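Local coordinates for protein putative ribosomal N-acetyltransferase YdaF (Bacillus subtilis, PDB 1NSL) that probably transfers an acetyl group from acetyl-CoA to the N-terminal amine of protein substrates, possibly ribosomal proteins, at residues Pro45-Ala48 against Asp49-Arg52. Sequence-based numbering, arbitrary orientation.
Sequences PSSA and DTYR
Ser47 turns its hydroxyl back over the first turn of helix 48-65, where OG accepts from Thr50 N at 3.3 Å in an almost straight bond (173°). The Thr50 chi1 of -59° sets OG1 beside its own backbone N, 3.3 Å from Ser47 OG. The Ser47 carbonyl O accepts from Tyr51 N at 3.3 Å. This is the classic N-cap, in which a serine just ahead of the helix supplies a side-chain acceptor to an amide of the first turn. Here it starts the second helix of a GNAT acetyltransferase fold, at the surface of the subunit. Further round, Arg52 N bonds to Ala48 O (3.2 Å), and the same oxygen lies over one face of the Arg52 guanidinium, offset toward its rim. Arg52 CG is anti to the backbone N (chi1 -163°), and a later bend at chi3 brings the guanidinium back toward Asp49, whose OD2 meets its edge in plane and pairs with NH2 at 3.0 Å, a salt bridge whose hydrogen bond is weak; NH1 forms a further salt bridge with Glu22 of helix 21-30. Ser46 and the buried Tyr51 lie side by side, and both pack on Ile28 of that neighbouring helix.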
ATOM      1  N   PRO C  45      20.446   7.095  15.800  1.00 41.37           N
ATOM      2  CA  PRO C  45      21.227   6.599  14.672  1.00 40.80           C
ATOM      3  C   PRO C  45      20.834   5.210  14.263  1.00 40.35           C
ATOM      4  O   PRO C  45      19.790   4.684  14.628  1.00 41.40           O
ATOM      5  CB  PRO C  45      22.668   6.603  15.191  1.00 40.87           C
ATOM      6  CG  PRO C  45      22.606   7.259  16.557  1.00 41.69           C
ATOM      7  CD  PRO C  45      21.214   7.133  17.055  1.00 41.11           C
ATOM      8  N   SER C  46      21.714   4.598  13.510  1.00 39.08           N
ATOM      9  CA  SER C  46      21.463   3.320  12.904  1.00 37.85           C
ATOM     10  C   SER C  46      21.099   2.153  13.781  1.00 36.30           C
ATOM     11  O   SER C  46      20.974   2.254  15.013  1.00 36.79           O
ATOM     12  CB  SER C  46      22.728   2.970  12.170  1.00 39.01           C
ATOM     13  OG  SER C  46      23.776   3.776  12.697  1.00 39.31           O
ATOM     14  N   SER C  47      20.989   1.030  13.087  1.00 34.16           N
ATOM     15  CA  SER C  47      20.582  -0.253  13.604  1.00 32.05           C
ATOM     16  C   SER C  47      20.592  -1.057  12.347  1.00 31.71           C
ATOM     17  O   SER C  47      19.761  -0.859  11.506  1.00 31.95           O
ATOM     18  CB  SER C  47      19.162  -0.189  14.105  1.00 31.22           C
ATOM     19  OG  SER C  47      18.508  -1.403  13.818  1.00 27.62           O
ATOM     20  N   ALA C  48      21.557  -1.939  12.177  1.00 31.88           N
ATOM     21  CA  ALA C  48      21.689  -2.692  10.921  1.00 31.57           C
ATOM     22  C   ALA C  48      20.381  -3.307  10.413  1.00 32.05           C
ATOM     23  O   ALA C  48      20.232  -3.477   9.213  1.00 32.50           O
ATOM     24  CB  ALA C  48      22.775  -3.766  11.028  1.00 31.78           C
ATOM     25  N   ASP C  49      19.446  -3.657  11.303  1.00 31.45           N
ATOM     26  CA  ASP C  49      18.161  -4.150  10.856  1.00 30.95           C
ATOM     27  C   ASP C  49      17.338  -3.059  10.194  1.00 29.55           C
ATOM     28  O   ASP C  49      16.799  -3.239   9.135  1.00 29.59           O
ATOM     29  CB  ASP C  49      17.398  -4.731  12.032  1.00 31.88           C
ATOM     30  CG  ASP C  49      17.836  -6.128  12.349  1.00 33.45           C
ATOM     31  OD1 ASP C  49      16.958  -6.965  12.586  1.00 35.20           O
ATOM     32  OD2 ASP C  49      19.037  -6.495  12.363  1.00 37.61           O
ATOM     33  N   THR C  50      17.235  -1.916  10.832  1.00 28.62           N
ATOM     34  CA  THR C  50      16.460  -0.844  10.265  1.00 27.88           C
ATOM     35  C   THR C  50      16.944  -0.467   8.869  1.00 28.32           C
ATOM     36  O   THR C  50      16.123  -0.370   7.962  1.00 28.42           O
ATOM     37  CB  THR C  50      16.385   0.356  11.225  1.00 28.22           C
ATOM     38  OG1 THR C  50      15.781  -0.053  12.489  1.00 27.34           O
ATOM     39  CG2 THR C  50      15.435   1.427  10.657  1.00 27.11           C
ATOM     40  N   TYR C  51      18.251  -0.301   8.661  1.00 28.00           N
ATOM     41  CA  TYR C  51      18.716  -0.006   7.303  1.00 27.92           C
ATOM     42  C   TYR C  51      18.406  -1.124   6.320  1.00 27.91           C
ATOM     43  O   TYR C  51      18.135  -0.881   5.144  1.00 27.87           O
ATOM     44  CB  TYR C  51      20.213   0.324   7.244  1.00 27.95           C
ATOM     45  CG  TYR C  51      20.491   1.666   7.773  1.00 27.05           C
ATOM     46  CD1 TYR C  51      20.926   1.839   9.090  1.00 28.54           C
ATOM     47  CD2 TYR C  51      20.250   2.773   7.012  1.00 25.13           C
ATOM     48  CE1 TYR C  51      21.150   3.099   9.589  1.00 28.38           C
ATOM     49  CE2 TYR C  51      20.461   4.026   7.513  1.00 26.95           C
ATOM     50  CZ  TYR C  51      20.909   4.183   8.774  1.00 27.83           C
ATOM     51  OH  TYR C  51      21.117   5.436   9.231  1.00 31.84           O
ATOM     52  N   ARG C  52      18.455  -2.350   6.800  1.00 27.53           N
ATOM     53  CA  ARG C  52      18.183  -3.463   5.926  1.00 27.50           C
ATOM     54  C   ARG C  52      16.725  -3.578   5.592  1.00 27.48           C
ATOM     55  O   ARG C  52      16.355  -3.883   4.463  1.00 27.04           O
ATOM     56  CB  ARG C  52      18.603  -4.753   6.591  1.00 27.25           C
ATOM     57  CG  ARG C  52      18.737  -5.898   5.651  1.00 29.39           C
ATOM     58  CD  ARG C  52      19.561  -7.092   6.192  1.00 31.34           C
ATOM     59  NE  ARG C  52      19.522  -7.086   7.643  1.00 34.52           N
ATOM     60  CZ  ARG C  52      20.586  -7.054   8.425  1.00 34.13           C
ATOM     61  NH1 ARG C  52      21.809  -7.073   7.907  1.00 34.01           N
ATOM     62  NH2 ARG C  52      20.420  -7.020   9.732  1.00 34.12           N
TER